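PDB 3FIQ: odorant-binding protein 1F from Rattus norvegicus, which probably binds a wide variety of chemical odorants in the nasal epithelium, as a secreted carrier of the lipocalin family. Local coordinates for residues A[14-19]-A[118-123]; A[36-41]-A[151-156]; A[48-53]-A[67-72]; A[86-91]-A[98-103]. One frame throughout, in Å; residues are numbered along the deposited sequence.

Interaction 1 (A[14-19]-A[118-123]); sequences GDWRTL and AGKRED
K120 lies across the indole of W16, where strand 14-23 meets the end of strand 111-119 in the lipocalin barrel. G14, D15 and W16 form the Gly-X-Trp signature of this family. The basic residue packed on the tryptophan is a lipocalin feature. The lysine chain runs over one ring face. Its CG makes a CH-pi contact, 3.8 Å from the centroid of the six-membered ring. K120 CE lies 3.4 Å from W16 CZ2. The chain is extended up to CE and then bends (chi4 -74°). The bend carries NZ over the five-membered ring in a cation-pi contact, and to D15 O, which accepts a hydrogen bond at 2.8 Å. NZ is tilted 33° out of the carbonyl plane of D15. W16 NE1 bonds to V12 O, which helps set the turn of the indole. R17 and G119 pair through two backbone hydrogen bonds. R17 CG sits between the backbone N and the carbonyl carbon (chi1 64°), and the chain passes beside the backbone of R121, with R17 CD 3.5 Å from R121 O. E122 CB lies over one face of the guanidinium. L19 reaches the same carbonyl, its CD2 3.3 Å from R121 O.

Interaction 2 (A[36-41]-A[151-156]); sequences RAYFQH and PTDTCN
N156 belongs to a segment without helix or strand, yet its amide grips two successive residues of strand 38-44. N156 ND2 donates to the backbone F39 O at 3.0 Å. The bond is nearly straight, 173° at the hydrogen, and lies in the planes of both groups. At the other end, N156 OD1 accepts from Q40 NE2 at 3.0 Å. Q40 has its CG opposite the backbone N (chi1 -176°) and an extended chain. This sends the Q40 chain alongside N156, the two running in opposite senses, with amide planes 57° apart. Two bonds of this kind hold the N156 amide against rotation. A water donates to both F39 O and D153 OD2, so F39 O has two partners. A second water lies between Y38 O and N156 OD1.

The other end of the contact is built on Y38. Its OH meets T152 OG1 in a short hydrogen bond of 2.5 Å, and either hydroxyl could be the donor. T152 OG1 lies in the ring plane, at the edge. Farther back, Y38 CD2 packs on D153 CB at 3.8 Å. The R36 guanidinium turns its edge to Y38 OH and gives it a weak bond from NH2. R36 NH1 is held more firmly, by V29 O and Q147 OE1.

The segment 151-156 lies along the outside of the lipocalin barrel. C155 ties it by a disulfide to C63 on strand 62-72. Q40 and H41 form a classic beta bulge opposite I54 of strand 50-59, while F39 turns away from 151-156 toward L116 and A118 of strand 111-119.

Interaction 3 (A[48-53]-A[67-72]); sequences CQELKI and TVVGQK. With EDO (1,2-ethanediol), chain E.
I53 and V68 pack on the buried face of this strand pair, with I53 CB 4.0 Å from V68 CG2. L51 and G70, which has no side chain, are buried there too, and F39 and M42 of strand 38-44 pack on I53. Backbone hydrogen bonds join L51 with G70 and I53 with V68, two for each pair. The two strands form an antiparallel beta hairpin in the wall of the lipocalin barrel, 158° apart in direction.

The opposite face meets solvent: E50 is exposed, and K52, V69 and Q71 are partly so. Q71 uses both ends of its amide. Q71 NE2 donates to E50 OE1 at 2.9 Å, on the anti side and 31° out of the carboxylate plane. Q71 OE1 accepts from Q49 NE2 at 2.9 Å in an almost straight bond. The two amides are nearly coplanar. Q49 bends at chi2 (63°), which lets NE2 reach K72 O. A water also donates to Q71 OE1. An alanine in place of Q71 would probably leave E50 OE1 without its amide donor and the Q49 amide freer to turn. The close spot on this side is E50 CG to V69 CG1, 3.4 Å. K52 curls back, and its NZ donates to E50 O from above the carbonyl plane. At the far end, T67 OG1 hydrogen-bonds O2 of an ethanediol, probably from the crystallisation liquor, at 2.8 Å.

Interaction 4 (A[86-91]-A[98-103]); sequences NYFHVL and IFFHNV
H101 and H89 lie side by side on one face of an antiparallel beta hairpin, strands 85-93 and 97-105 of the lipocalin barrel. H101 CB packs on L91 CG at 3.8 Å and touches H89 CE1. Its CG is set opposite the backbone N (chi1 -179°), which lays the ring next to H89. H101 CG meets H89 CE1, and H101 ND1 comes within 3.5 Å of the same atom. The rings meet rim to rim, with planes 65° apart. H101 ND1 also binds a water at 2.8 Å, which bonds to H89 ND1 and donates to Y87 O. At the tip, H101 NE2 makes a weak hydrogen bond to N113 OD1.

The other face is mostly apolar. F88 turns its edge toward the face of F100 in an offset edge-to-face pair, centroids 6.0 Å apart. V90 CG2 rests 3.8 Å from F100 CE1, and I98 CG2 lies over a face of that ring. N102 shares this face, its ND2 at the edge of the F88 ring, 3.4 Å from F88 CB and 3.3 Å from N86 CB, and close to Y87 O. An alanine here would probably open a gap beside F88 CB and N86 CB and leave Y87 O without its nearby amide nitrogen.

Around the hairpin, Y139 touches H101 and L91, and F99 packs on L132 and L135 of helix 126-138. F100 reaches F39 and M42 of strand 38-44.

All four contacts belong to one curled antiparallel sheet. Interactions 1 and 2 are closest, with centres about 9 Å apart. T18 joins them: its OG1 lies 2.7 Å from A37 O and 2.8 Å from F39 N, probable hydrogen bonds. Interaction 4 meets interaction 1 through A118 N and I98 O, probably hydrogen-bonded at 2.8 Å. F39 of interaction 2 touches both remaining contacts, with CE2 4.0 Å from F100 CE2 and 3.9 Å from I53 CG2. Interactions 3 and 4 meet where I53 and L51 pack on F88. These inward side chains probably line the barrel interior, where lipocalins hold their ligands. Interactions 1 and 3 do not touch; their nearest atoms are about 7 Å apart.

Interaction 1 (A[14-19]-A[118-123])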
# COMPACT_ATOMS: atom_id res chain seq x y z
N GLY A 14 5.41 -13.19 3.67
CA GLY A 14 4.80 -14.00 2.64
C GLY A 14 4.36 -13.17 1.46
O GLY A 14 4.68 -11.98 1.41
N ASP A 15 3.62 -13.80 0.55
CA ASP A 15 3.15 -13.10 -0.64
C ASP A 15 1.91 -12.29 -0.30
O ASP A 15 1.05 -12.72 0.48
CB ASP A 15 2.80 -14.14 -1.68
CG ASP A 15 3.99 -14.86 -2.29
OD1 ASP A 15 5.14 -14.42 -2.22
OD2 ASP A 15 3.73 -15.92 -2.93
N TRP A 16 1.79 -11.14 -0.97
CA TRP A 16 0.66 -10.22 -0.82
C TRP A 16 0.43 -9.62 -2.17
O TRP A 16 1.33 -9.54 -3.00
CB TRP A 16 0.97 -9.07 0.15
CG TRP A 16 1.03 -9.49 1.59
CD1 TRP A 16 2.11 -10.01 2.21
CD2 TRP A 16 -0.03 -9.50 2.55
NE1 TRP A 16 1.80 -10.31 3.49
CE2 TRP A 16 0.48 -10.01 3.72
CE3 TRP A 16 -1.35 -9.05 2.54
CZ2 TRP A 16 -0.27 -10.13 4.91
CZ3 TRP A 16 -2.09 -9.15 3.68
CH2 TRP A 16 -1.57 -9.68 4.85
N ARG A 17 -0.78 -9.17 -2.39
CA ARG A 17 -1.14 -8.46 -3.60
C ARG A 17 -1.89 -7.23 -3.23
O ARG A 17 -2.39 -7.07 -2.13
CB ARG A 17 -2.09 -9.31 -4.48
CG ARG A 17 -3.47 -9.61 -3.84
CD ARG A 17 -4.26 -10.71 -4.56
NE ARG A 17 -4.55 -10.35 -5.92
CZ ARG A 17 -4.90 -11.16 -6.92
NH1 ARG A 17 -5.06 -12.46 -6.73
NH2 ARG A 17 -5.10 -10.63 -8.13
N THR A 18 -1.95 -6.29 -4.17
CA THR A 18 -2.71 -5.06 -3.97
C THR A 18 -4.08 -5.23 -4.55
O THR A 18 -4.24 -5.48 -5.76
CB THR A 18 -2.05 -3.89 -4.63
OG1 THR A 18 -0.73 -3.72 -4.13
CG2 THR A 18 -2.83 -2.59 -4.35
N LEU A 19 -5.09 -4.99 -3.71
CA LEU A 19 -6.48 -5.03 -4.16
C LEU A 19 -7.02 -3.68 -4.59
O LEU A 19 -7.60 -3.57 -5.67
CB LEU A 19 -7.38 -5.61 -3.07
CG LEU A 19 -7.04 -7.02 -2.57
CD1 LEU A 19 -8.14 -7.55 -1.64
CD2 LEU A 19 -6.90 -7.95 -3.72
N ALA A 118 -3.83 -4.29 0.93
CA ALA A 118 -3.01 -5.46 0.56
C ALA A 118 -3.76 -6.72 1.01
O ALA A 118 -4.41 -6.71 2.04
CB ALA A 118 -1.67 -5.41 1.26
N GLY A 119 -3.65 -7.75 0.22
CA GLY A 119 -4.38 -8.98 0.49
C GLY A 119 -3.65 -10.27 0.21
O GLY A 119 -2.77 -10.31 -0.60
N LYS A 120 -4.15 -11.33 0.86
CA LYS A 120 -3.78 -12.72 0.55
C LYS A 120 -4.92 -13.42 -0.11
O LYS A 120 -4.93 -14.63 -0.20
CB LYS A 120 -3.29 -13.48 1.76
CG LYS A 120 -2.02 -12.94 2.38
CD LYS A 120 -1.54 -13.75 3.55
CE LYS A 120 -0.16 -13.36 3.98
NZ LYS A 120 1.02 -13.79 3.12
N ARG A 121 -5.89 -12.65 -0.57
CA ARG A 121 -7.02 -13.15 -1.33
C ARG A 121 -7.38 -12.09 -2.41
O ARG A 121 -6.89 -10.97 -2.33
CB ARG A 121 -8.19 -13.37 -0.41
CG ARG A 121 -8.61 -12.15 0.36
CD ARG A 121 -9.60 -12.46 1.35
NE ARG A 121 -10.81 -12.95 0.72
CZ ARG A 121 -11.62 -13.83 1.29
NH1 ARG A 121 -11.33 -14.33 2.48
NH2 ARG A 121 -12.70 -14.21 0.66
N GLU A 122 -8.30 -12.41 -3.33
CA GLU A 122 -8.50 -11.54 -4.48
C GLU A 122 -9.55 -10.46 -4.22
O GLU A 122 -9.62 -9.49 -4.97
CB GLU A 122 -8.89 -12.34 -5.75
CG GLU A 122 -10.28 -12.86 -5.82
CD GLU A 122 -10.68 -13.18 -7.26
OE1 GLU A 122 -9.76 -13.28 -8.11
OE2 GLU A 122 -11.90 -13.33 -7.52
N ASP A 123 -10.38 -10.62 -3.22
CA ASP A 123 -11.50 -9.66 -3.01
C ASP A 123 -11.65 -9.17 -1.58
O ASP A 123 -11.36 -9.89 -0.65
CB ASP A 123 -12.85 -10.28 -3.41
CG ASP A 123 -13.07 -11.72 -2.87
OD1 ASP A 123 -13.30 -11.94 -1.65
OD2 ASP A 123 -13.07 -12.65 -3.72

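Interaction 2 (A[36-41]-A[151-156])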
# COMPACT_ATOMS: atom_id res chain seq x y z
N ARG A 36 1.27 3.55 -7.96
CA ARG A 36 0.36 2.43 -8.31
C ARG A 36 1.15 1.13 -8.17
O ARG A 36 1.60 0.53 -9.15
CB ARG A 36 -0.18 2.55 -9.70
CG ARG A 36 -1.27 1.57 -10.06
CD ARG A 36 -1.75 1.75 -11.44
NE ARG A 36 -2.82 0.79 -11.80
CZ ARG A 36 -4.14 1.01 -11.64
NH1 ARG A 36 -4.62 2.15 -11.14
NH2 ARG A 36 -5.01 0.08 -12.12
N ALA A 37 1.25 0.69 -6.92
CA ALA A 37 2.12 -0.42 -6.56
C ALA A 37 1.33 -1.69 -6.44
O ALA A 37 0.36 -1.76 -5.63
CB ALA A 37 2.72 -0.16 -5.22
N TYR A 38 1.73 -2.67 -7.24
CA TYR A 38 1.12 -4.02 -7.24
C TYR A 38 2.01 -4.88 -6.31
O TYR A 38 3.09 -5.34 -6.71
CB TYR A 38 1.10 -4.62 -8.61
CG TYR A 38 0.19 -3.95 -9.62
CD1 TYR A 38 0.59 -2.79 -10.32
CD2 TYR A 38 -1.09 -4.46 -9.88
CE1 TYR A 38 -0.31 -2.19 -11.26
CE2 TYR A 38 -1.94 -3.88 -10.78
CZ TYR A 38 -1.54 -2.73 -11.47
OH TYR A 38 -2.37 -2.14 -12.41
N PHE A 39 1.57 -5.05 -5.06
CA PHE A 39 2.42 -5.78 -4.10
C PHE A 39 2.67 -7.17 -4.62
O PHE A 39 1.85 -7.76 -5.32
CB PHE A 39 1.71 -5.87 -2.73
CG PHE A 39 2.00 -4.65 -1.82
CD1 PHE A 39 2.21 -3.38 -2.31
CD2 PHE A 39 1.99 -4.79 -0.45
CE1 PHE A 39 2.48 -2.27 -1.45
CE2 PHE A 39 2.22 -3.69 0.38
CZ PHE A 39 2.44 -2.46 -0.12
N GLN A 40 3.84 -7.68 -4.23
CA GLN A 40 4.19 -9.07 -4.41
C GLN A 40 4.52 -9.79 -3.12
O GLN A 40 4.16 -10.97 -2.94
CB GLN A 40 5.35 -9.14 -5.41
CG GLN A 40 5.74 -10.59 -5.76
CD GLN A 40 6.77 -10.60 -6.87
OE1 GLN A 40 7.99 -10.67 -6.62
NE2 GLN A 40 6.28 -10.52 -8.08
N HIS A 41 5.29 -9.16 -2.22
CA HIS A 41 5.81 -9.87 -1.05
C HIS A 41 6.19 -8.91 0.01
O HIS A 41 6.61 -7.78 -0.28
CB HIS A 41 7.06 -10.69 -1.49
CG HIS A 41 7.53 -11.73 -0.52
ND1 HIS A 41 8.44 -11.45 0.49
CD2 HIS A 41 7.18 -13.05 -0.36
CE1 HIS A 41 8.63 -12.55 1.21
NE2 HIS A 41 7.93 -13.53 0.70
N PRO A 151 -7.87 -6.49 -11.69
CA PRO A 151 -7.97 -6.89 -13.11
C PRO A 151 -6.76 -6.66 -13.97
O PRO A 151 -6.60 -7.29 -15.00
CB PRO A 151 -9.10 -6.01 -13.63
CG PRO A 151 -9.88 -5.64 -12.42
CD PRO A 151 -8.87 -5.45 -11.37
N THR A 152 -5.87 -5.81 -13.52
CA THR A 152 -4.60 -5.55 -14.22
C THR A 152 -3.37 -6.10 -13.51
O THR A 152 -2.24 -5.78 -13.87
CB THR A 152 -4.39 -4.05 -14.46
OG1 THR A 152 -4.44 -3.29 -13.27
CG2 THR A 152 -5.48 -3.49 -15.36
N ASP A 153 -3.57 -6.93 -12.48
CA ASP A 153 -2.44 -7.48 -11.74
C ASP A 153 -1.99 -8.73 -12.44
O ASP A 153 -2.60 -9.83 -12.31
CB ASP A 153 -2.90 -7.80 -10.32
CG ASP A 153 -1.75 -8.36 -9.45
OD1 ASP A 153 -0.71 -8.69 -10.02
OD2 ASP A 153 -1.94 -8.53 -8.25
N THR A 154 -0.97 -8.56 -13.25
CA THR A 154 -0.42 -9.65 -13.99
C THR A 154 1.01 -10.00 -13.67
O THR A 154 1.57 -10.87 -14.36
CB THR A 154 -0.44 -9.30 -15.49
OG1 THR A 154 0.30 -8.06 -15.71
CG2 THR A 154 -1.88 -9.08 -15.95
N CYS A 155 1.64 -9.34 -12.69
CA CYS A 155 3.05 -9.56 -12.43
C CYS A 155 3.40 -10.63 -11.38
O CYS A 155 4.60 -10.84 -11.09
CB CYS A 155 3.70 -8.28 -12.00
SG CYS A 155 3.58 -7.00 -13.30
N ASN A 156 2.40 -11.28 -10.80
CA ASN A 156 2.67 -12.24 -9.73
C ASN A 156 2.45 -13.65 -10.18
O ASN A 156 2.89 -14.56 -9.50
CB ASN A 156 1.77 -11.98 -8.53
CG ASN A 156 2.17 -10.72 -7.75
OD1 ASN A 156 3.29 -10.26 -7.83
ND2 ASN A 156 1.24 -10.21 -6.88
O HOH W 1 3.47 -7.54 -8.27
O HOH W 2 -0.49 -6.81 -6.58

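Interaction 3 (A[48-53]-A[67-72])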
# COMPACT_ATOMS: atom_id res chain seq x y z
N CYS A 48 9.71 -6.68 13.50
CA CYS A 48 9.36 -6.01 12.24
C CYS A 48 9.94 -4.60 12.15
O CYS A 48 9.28 -3.66 11.64
CB CYS A 48 7.85 -5.94 12.08
SG CYS A 48 7.30 -6.10 10.38
N GLN A 49 11.18 -4.46 12.59
CA GLN A 49 11.88 -3.15 12.56
C GLN A 49 12.18 -2.78 11.09
O GLN A 49 12.12 -1.61 10.70
CB GLN A 49 13.17 -3.16 13.39
CG GLN A 49 14.12 -1.96 13.15
CD GLN A 49 13.51 -0.64 13.54
OE1 GLN A 49 12.89 -0.55 14.63
NE2 GLN A 49 13.66 0.42 12.65
N GLU A 50 12.48 -3.77 10.29
CA GLU A 50 12.95 -3.58 8.94
C GLU A 50 12.01 -4.33 8.03
O GLU A 50 12.10 -5.56 7.98
CB GLU A 50 14.43 -4.03 8.82
CG GLU A 50 15.17 -3.54 7.64
CD GLU A 50 16.74 -3.63 7.79
OE1 GLU A 50 17.45 -2.81 8.50
OE2 GLU A 50 17.23 -4.56 7.20
N LEU A 51 11.15 -3.63 7.31
CA LEU A 51 10.09 -4.27 6.49
C LEU A 51 10.40 -4.11 5.04
O LEU A 51 10.28 -3.02 4.45
CB LEU A 51 8.72 -3.60 6.82
CG LEU A 51 7.51 -4.03 6.00
CD1 LEU A 51 7.23 -5.49 6.08
CD2 LEU A 51 6.29 -3.29 6.54
N LYS A 52 10.73 -5.25 4.40
CA LYS A 52 11.02 -5.25 2.98
C LYS A 52 9.77 -5.53 2.20
O LYS A 52 9.13 -6.58 2.40
CB LYS A 52 12.03 -6.36 2.70
CG LYS A 52 13.49 -6.01 3.00
CD LYS A 52 13.86 -6.15 4.41
CE LYS A 52 13.73 -7.60 4.95
NZ LYS A 52 13.95 -7.47 6.42
N ILE A 53 9.40 -4.63 1.30
CA ILE A 53 8.23 -4.83 0.47
C ILE A 53 8.69 -4.88 -0.98
O ILE A 53 9.31 -3.98 -1.46
CB ILE A 53 7.22 -3.69 0.68
CG1 ILE A 53 6.78 -3.60 2.15
CG2 ILE A 53 6.05 -3.89 -0.27
CD1 ILE A 53 5.85 -2.41 2.40
N THR A 67 11.89 -2.78 -4.81
CA THR A 67 11.91 -3.16 -3.42
C THR A 67 12.10 -1.89 -2.63
O THR A 67 12.92 -1.06 -2.98
CB THR A 67 13.08 -4.10 -3.05
OG1 THR A 67 13.08 -5.22 -3.90
CG2 THR A 67 12.95 -4.52 -1.63
N VAL A 68 11.34 -1.74 -1.55
CA VAL A 68 11.57 -0.66 -0.56
C VAL A 68 11.80 -1.34 0.76
O VAL A 68 11.28 -2.42 1.03
CB VAL A 68 10.46 0.37 -0.43
CG1 VAL A 68 10.35 1.16 -1.65
CG2 VAL A 68 9.11 -0.26 -0.13
N VAL A 69 12.60 -0.71 1.62
CA VAL A 69 12.77 -1.14 2.99
C VAL A 69 12.23 -0.06 3.88
O VAL A 69 12.75 1.01 3.96
CB VAL A 69 14.24 -1.41 3.33
CG1 VAL A 69 14.41 -1.97 4.74
CG2 VAL A 69 14.85 -2.40 2.34
N GLY A 70 11.13 -0.37 4.58
CA GLY A 70 10.62 0.54 5.61
C GLY A 70 11.32 0.30 6.92
O GLY A 70 11.57 -0.79 7.36
N GLN A 71 11.69 1.41 7.55
CA GLN A 71 12.23 1.44 8.93
C GLN A 71 11.20 1.88 9.89
O GLN A 71 10.66 2.96 9.76
CB GLN A 71 13.43 2.31 8.99
CG GLN A 71 14.62 1.68 8.21
CD GLN A 71 15.19 0.43 8.89
OE1 GLN A 71 15.05 0.19 10.12
NE2 GLN A 71 15.88 -0.38 8.10
N LYS A 72 10.92 1.00 10.86
CA LYS A 72 9.93 1.30 11.90
C LYS A 72 10.46 2.35 12.91
O LYS A 72 11.62 2.32 13.27
CB LYS A 72 9.53 0.02 12.67
CG LYS A 72 8.28 0.26 13.49
CD LYS A 72 7.69 -1.02 14.04
CE LYS A 72 6.32 -0.72 14.73
NZ LYS A 72 5.82 -1.92 15.51
C1 EDO E . 15.73 -4.03 -6.55
O1 EDO E . 15.42 -3.33 -5.37
C2 EDO E . 14.38 -4.19 -7.25
O2 EDO E . 13.48 -5.20 -6.64
O HOH W 3 17.30 -0.71 11.28

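Interaction 4 (A[86-91]-A[98-103])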
# COMPACT_ATOMS: atom_id res chain seq x y z
N ASN A 86 8.23 8.57 2.15
CA ASN A 86 6.98 7.94 2.54
C ASN A 86 6.99 7.69 4.04
O ASN A 86 8.00 7.25 4.59
CB ASN A 86 6.79 6.60 1.77
CG ASN A 86 6.81 6.85 0.30
OD1 ASN A 86 5.79 7.14 -0.31
ND2 ASN A 86 8.03 6.74 -0.30
N TYR A 87 5.83 7.85 4.60
CA TYR A 87 5.50 7.61 5.97
C TYR A 87 4.23 6.73 6.00
O TYR A 87 3.12 7.19 5.67
CB TYR A 87 5.21 8.92 6.67
CG TYR A 87 6.24 9.97 6.51
CD1 TYR A 87 6.19 10.86 5.46
CD2 TYR A 87 7.22 10.14 7.44
CE1 TYR A 87 7.12 11.85 5.31
CE2 TYR A 87 8.22 11.11 7.31
CZ TYR A 87 8.15 11.97 6.23
OH TYR A 87 9.05 12.95 6.06
N PHE A 88 4.39 5.45 6.35
CA PHE A 88 3.27 4.54 6.29
C PHE A 88 3.01 3.77 7.55
O PHE A 88 3.91 3.55 8.36
CB PHE A 88 3.36 3.64 5.04
CG PHE A 88 4.45 2.62 5.04
CD1 PHE A 88 5.70 2.87 4.46
CD2 PHE A 88 4.18 1.35 5.55
CE1 PHE A 88 6.65 1.88 4.41
CE2 PHE A 88 5.15 0.37 5.50
CZ PHE A 88 6.35 0.61 4.91
N HIS A 89 1.75 3.40 7.78
CA HIS A 89 1.42 2.64 8.97
C HIS A 89 0.16 1.81 8.72
O HIS A 89 -0.51 1.98 7.71
CB HIS A 89 1.28 3.57 10.22
CG HIS A 89 0.11 4.51 10.22
ND1 HIS A 89 0.03 5.64 9.45
CD2 HIS A 89 -1.03 4.50 10.95
CE1 HIS A 89 -1.11 6.28 9.68
NE2 HIS A 89 -1.78 5.59 10.57
N VAL A 90 -0.18 0.93 9.66
CA VAL A 90 -1.29 -0.00 9.47
C VAL A 90 -2.56 0.57 10.08
O VAL A 90 -2.55 0.99 11.22
CB VAL A 90 -0.92 -1.31 10.15
CG1 VAL A 90 -2.14 -2.31 10.07
CG2 VAL A 90 0.30 -1.93 9.46
N LEU A 91 -3.61 0.70 9.32
CA LEU A 91 -4.86 1.20 9.82
C LEU A 91 -5.77 0.07 10.22
O LEU A 91 -6.60 0.21 11.12
CB LEU A 91 -5.65 1.96 8.74
CG LEU A 91 -5.12 3.16 8.11
CD1 LEU A 91 -6.08 3.68 7.03
CD2 LEU A 91 -4.87 4.22 9.17
N ILE A 98 -4.73 -6.25 4.89
CA ILE A 98 -4.14 -5.11 5.58
C ILE A 98 -4.51 -3.85 4.88
O ILE A 98 -4.34 -3.77 3.66
CB ILE A 98 -2.62 -5.24 5.71
CG1 ILE A 98 -2.30 -6.47 6.54
CG2 ILE A 98 -2.03 -3.98 6.39
CD1 ILE A 98 -0.80 -6.75 6.67
N PHE A 99 -5.06 -2.88 5.60
CA PHE A 99 -5.18 -1.50 5.12
C PHE A 99 -4.00 -0.64 5.59
O PHE A 99 -3.81 -0.50 6.80
CB PHE A 99 -6.44 -0.84 5.64
CG PHE A 99 -7.77 -1.40 5.13
CD1 PHE A 99 -7.89 -2.54 4.31
CD2 PHE A 99 -8.91 -0.68 5.40
CE1 PHE A 99 -9.12 -2.96 3.89
CE2 PHE A 99 -10.15 -1.13 4.99
CZ PHE A 99 -10.25 -2.25 4.26
N PHE A 100 -3.16 -0.14 4.69
CA PHE A 100 -2.07 0.76 5.00
C PHE A 100 -2.48 2.17 4.67
O PHE A 100 -3.15 2.44 3.72
CB PHE A 100 -0.85 0.47 4.12
CG PHE A 100 -0.11 -0.80 4.47
CD1 PHE A 100 0.74 -0.84 5.53
CD2 PHE A 100 -0.22 -1.94 3.66
CE1 PHE A 100 1.48 -1.99 5.82
CE2 PHE A 100 0.52 -3.10 3.97
CZ PHE A 100 1.37 -3.09 5.08
N HIS A 101 -2.01 3.12 5.48
CA HIS A 101 -2.09 4.51 5.18
C HIS A 101 -0.66 4.96 4.89
O HIS A 101 0.29 4.57 5.59
CB HIS A 101 -2.58 5.30 6.36
CG HIS A 101 -2.68 6.75 6.09
ND1 HIS A 101 -1.78 7.67 6.59
CD2 HIS A 101 -3.60 7.47 5.42
CE1 HIS A 101 -2.12 8.88 6.19
NE2 HIS A 101 -3.22 8.79 5.48
N ASN A 102 -0.48 5.67 3.78
CA ASN A 102 0.82 6.23 3.40
C ASN A 102 0.67 7.72 3.06
O ASN A 102 -0.30 8.15 2.49
CB ASN A 102 1.43 5.51 2.20
CG ASN A 102 2.83 6.04 1.84
OD1 ASN A 102 3.12 6.34 0.61
ND2 ASN A 102 3.67 6.15 2.77
N VAL A 103 1.63 8.52 3.53
CA VAL A 103 1.80 9.88 3.10
C VAL A 103 3.10 9.88 2.29
O VAL A 103 4.19 9.52 2.77
CB VAL A 103 1.95 10.86 4.28
CG1 VAL A 103 2.14 12.25 3.70
CG2 VAL A 103 0.66 10.75 5.11
O HOH W 4 0.95 7.58 7.40